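Local coordinates for capsid protein (Pseudomonas phage PP7, PDB 2QUD) that forms dimers that assemble into an icosahedral T=3 capsid, package the viral RNA genome and repress translation of the viral replicase, at residues L19-S24 with Q29-K34. Numbering follows the deposited sequence.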
ATOM      1  N   LEU A  19      11.892  12.014   1.095  0.50 15.51           N
ATOM      2  CA  LEU A  19      10.687  12.804   0.912  0.50 19.28           C
ATOM      3  C   LEU A  19      10.513  13.721   2.103  0.50 14.59           C
ATOM      4  O   LEU A  19      10.455  13.268   3.246  0.50 14.56           O
ATOM      5  CB  LEU A  19       9.463  11.923   0.752  0.50 20.72           C
ATOM      6  CG  LEU A  19       9.382  11.202  -0.593  0.50 16.62           C
ATOM      7  CD1 LEU A  19       9.870   9.767  -0.454  0.50 27.28           C
ATOM      8  CD2 LEU A  19       7.961  11.274  -1.077  0.50 17.94           C
ATOM      9  N   THR A  20      10.386  15.011   1.807  1.00 16.06           N
ATOM     10  CA  THR A  20      10.348  16.095   2.799  1.00 12.66           C
ATOM     11  C   THR A  20       8.959  16.650   2.952  1.00 17.23           C
ATOM     12  O   THR A  20       8.282  16.900   1.958  1.00 16.48           O
ATOM     13  CB  THR A  20      11.305  17.238   2.357  1.00 15.32           C
ATOM     14  OG1 THR A  20      12.631  16.692   2.215  1.00 17.15           O
ATOM     15  CG2 THR A  20      11.330  18.330   3.350  1.00 18.20           C
ATOM     16  N   GLU A  21       8.568  16.838   4.197  1.00 15.15           N
ATOM     17  CA  GLU A  21       7.240  17.391   4.484  1.00 13.70           C
ATOM     18  C   GLU A  21       7.155  18.829   3.964  1.00 18.34           C
ATOM     19  O   GLU A  21       8.012  19.671   4.288  1.00 20.27           O
ATOM     20  CB  GLU A  21       6.933  17.354   5.966  1.00 16.87           C
ATOM     21  CG  GLU A  21       5.455  17.502   6.319  1.00 17.99           C
ATOM     22  CD  GLU A  21       5.228  17.478   7.816  1.00 22.16           C
ATOM     23  OE1 GLU A  21       4.468  16.603   8.321  1.00 22.40           O
ATOM     24  OE2 GLU A  21       5.765  18.378   8.485  1.00 23.63           O
ATOM     25  N   ILE A  22       6.140  19.081   3.129  1.00 15.08           N
ATOM     26  CA  ILE A  22       5.850  20.416   2.609  1.00 16.87           C
ATOM     27  C   ILE A  22       4.513  21.017   3.099  1.00 16.79           C
ATOM     28  O   ILE A  22       4.280  22.226   2.939  1.00 20.70           O
ATOM     29  CB  ILE A  22       5.947  20.446   1.058  1.00 15.66           C
ATOM     30  CG1 ILE A  22       4.943  19.535   0.389  1.00 19.49           C
ATOM     31  CG2 ILE A  22       7.380  19.993   0.632  1.00 17.82           C
ATOM     32  CD1 ILE A  22       4.734  19.843  -1.083  1.00 23.26           C
ATOM     33  N   GLN A  23       3.645  20.189   3.669  1.00 18.21           N
ATOM     34  CA  GLN A  23       2.350  20.600   4.229  1.00 21.91           C
ATOM     35  C   GLN A  23       1.985  19.668   5.388  1.00 23.15           C
ATOM     36  O   GLN A  23       2.220  18.456   5.296  1.00 17.71           O
ATOM     37  CB  GLN A  23       1.256  20.529   3.162  1.00 24.61           C
ATOM     38  CG  GLN A  23      -0.047  21.151   3.606  1.00 27.88           C
ATOM     39  CD  GLN A  23      -1.106  21.048   2.562  1.00 37.02           C
ATOM     40  OE1 GLN A  23      -2.049  20.259   2.687  1.00 52.16           O
ATOM     41  NE2 GLN A  23      -0.964  21.832   1.520  1.00 35.73           N
ATOM     42  N   SER A  24       1.465  20.267   6.470  1.00 20.33           N
ATOM     43  CA  SER A  24       0.929  19.525   7.591  1.00 14.75           C
ATOM     44  C   SER A  24      -0.270  20.329   8.086  1.00 22.93           C
ATOM     45  O   SER A  24      -0.103  21.375   8.705  1.00 22.00           O
ATOM     46  CB  SER A  24       1.966  19.347   8.689  1.00 21.39           C
ATOM     47  OG  SER A  24       1.410  18.634   9.772  1.00 26.55           O
ATOM     48  N   GLN A  29      -1.010  15.434   5.584  1.00 18.26           N
ATOM     49  CA  GLN A  29       0.367  15.788   5.347  1.00 17.29           C
ATOM     50  C   GLN A  29       0.696  15.525   3.896  1.00 17.47           C
ATOM     51  O   GLN A  29       0.153  14.614   3.302  1.00 17.28           O
ATOM     52  CB  GLN A  29       1.316  14.954   6.201  1.00 16.27           C
ATOM     53  CG  GLN A  29       1.137  15.123   7.658  1.00 18.79           C
ATOM     54  CD  GLN A  29       1.770  13.997   8.422  1.00 20.75           C
ATOM     55  OE1 GLN A  29       1.118  12.981   8.677  1.00 22.56           O
ATOM     56  NE2 GLN A  29       3.061  14.130   8.714  1.00 17.63           N
ATOM     57  N   ILE A  30       1.622  16.307   3.343  1.00 18.05           N
ATOM     58  CA  ILE A  30       2.158  16.091   2.000  1.00 15.57           C
ATOM     59  C   ILE A  30       3.665  16.124   2.119  1.00 16.38           C
ATOM     60  O   ILE A  30       4.218  17.059   2.753  1.00 16.17           O
ATOM     61  CB  ILE A  30       1.669  17.133   0.961  1.00 16.46           C
ATOM     62  CG1 ILE A  30       0.141  17.178   0.924  1.00 20.66           C
ATOM     63  CG2 ILE A  30       2.203  16.777  -0.418  1.00 20.99           C
ATOM     64  CD1 ILE A  30      -0.367  18.136  -0.101  1.00 22.42           C
ATOM     65  N   PHE A  31       4.302  15.124   1.546  1.00 16.24           N
ATOM     66  CA  PHE A  31       5.749  15.009   1.488  1.00 14.86           C
ATOM     67  C   PHE A  31       6.135  15.035   0.005  1.00 16.30           C
ATOM     68  O   PHE A  31       5.412  14.459  -0.837  1.00 17.71           O
ATOM     69  CB  PHE A  31       6.290  13.702   2.085  1.00 17.03           C
ATOM     70  CG  PHE A  31       6.076  13.546   3.591  1.00 13.03           C
ATOM     71  CD1 PHE A  31       4.782  13.258   4.081  1.00 16.68           C
ATOM     72  CD2 PHE A  31       7.117  13.692   4.495  1.00 15.14           C
ATOM     73  CE1 PHE A  31       4.579  13.121   5.446  1.00 16.95           C
ATOM     74  CE2 PHE A  31       6.907  13.563   5.847  1.00 17.65           C
ATOM     75  CZ  PHE A  31       5.666  13.252   6.317  1.00 16.32           C
ATOM     76  N   GLU A  32       7.252  15.675  -0.337  1.00 15.67           N
ATOM     77  CA  GLU A  32       7.713  15.695  -1.710  1.00 16.63           C
ATOM     78  C   GLU A  32       9.213  15.414  -1.765  1.00 14.61           C
ATOM     79  O   GLU A  32       9.942  15.833  -0.863  1.00 15.41           O
ATOM     80  CB  GLU A  32       7.380  17.066  -2.310  1.00 25.16           C
ATOM     81  CG  GLU A  32       8.147  17.499  -3.485  1.00 31.52           C
ATOM     82  CD  GLU A  32       7.758  18.892  -3.876  1.00 33.42           C
ATOM     83  OE1 GLU A  32       8.549  19.849  -3.608  1.00 26.12           O
ATOM     84  OE2 GLU A  32       6.652  18.980  -4.436  1.00 24.14           O
ATOM     85  N   GLU A  33       9.640  14.718  -2.825  1.00 14.76           N
ATOM     86  CA  GLU A  33      11.039  14.530  -3.049  1.00 16.28           C
ATOM     87  C   GLU A  33      11.621  15.802  -3.686  1.00 17.49           C
ATOM     88  O   GLU A  33      11.338  16.095  -4.838  1.00 17.27           O
ATOM     89  CB  GLU A  33      11.327  13.334  -3.938  1.00 19.61           C
ATOM     90  CG  GLU A  33      12.794  13.072  -4.037  1.00 18.98           C
ATOM     91  CD  GLU A  33      13.154  11.984  -4.986  1.00 23.30           C
ATOM     92  OE1 GLU A  33      12.385  11.722  -5.934  1.00 23.08           O
ATOM     93  OE2 GLU A  33      14.235  11.406  -4.796  1.00 22.10           O
ATOM     94  N   LYS A  34      12.413  16.542  -2.920  1.00 16.42           N
ATOM     95  CA  LYS A  34      12.933  17.844  -3.366  1.00 16.48           C
ATOM     96  C   LYS A  34      14.179  17.694  -4.211  1.00 18.55           C
ATOM     97  O   LYS A  34      15.279  18.082  -3.799  1.00 21.14           O
ATOM     98  CB  LYS A  34      13.164  18.769  -2.179  1.00 18.22           C
ATOM     99  CG  LYS A  34      11.896  19.102  -1.473  1.00 17.64           C
ATOM    100  CD  LYS A  34      12.184  20.168  -0.421  1.00 22.51           C
ATOM    101  CE  LYS A  34      10.931  20.704   0.211  1.00 27.16           C
ATOM    102  NZ  LYS A  34      11.327  21.871   1.078  1.00 33.36           N
TER
HETATM  103  O   HOH W   1      13.391  15.709  -0.302  1.00 17.30           O
HETATM  104  O   HOH W   2       9.391  21.915   3.281  1.00 28.10           O
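Leu19 sets its CB against CB of Phe31 (3.9 Å) where strands 15-24 and 29-32 pair as an antiparallel beta hairpin, interrupted by a classic bulge, within the meandering sheet of the leviviral coat protein. Thr20 and Glu32 form a hydrogen-bonded pair through both backbone N-H groups. On the Thr20 side of the sheet, the aliphatic chain of Lys34 crosses Thr20 at about a right angle, and a water joins Thr20 OG1 to Lys34 N. Glu21 lies on the other side with Phe31: its CB sits over one ring face, 4.2 Å from the centroid, a CH-pi contact, while Leu19 O meets the ring edge. With CG anti to the backbone N (chi1 -162°), the extended Glu21 chain carries OE1 to Gln29. There NE2 of Gln29 donates to Glu21 OE1 over 2.9 Å, nearly straight and in its own amide plane; carboxylate and amide are turned 70° apart. The same NE2 also donates to Leu123 O of the second subunit, so this end of the hairpin takes part in the contact between the two subunits. Ile22 and Gln23 form the bulge opposite Ile30, whose carbonyl O takes a 2.8 Å bond from Ile22 N and a weak one from Gln23 N. Ile22 CG2 packs on Lys34 CE (3.6 Å), and its CD1 rests against Glu32, whose carboxylate is salt-bridged to Arg41 and to the RNA-binding Arg43. Beyond the bulge, Gln23 O accepts from Ile30 N, and the Gln23 amide end lies against Ile30, OE1 3.9 Å from CD1.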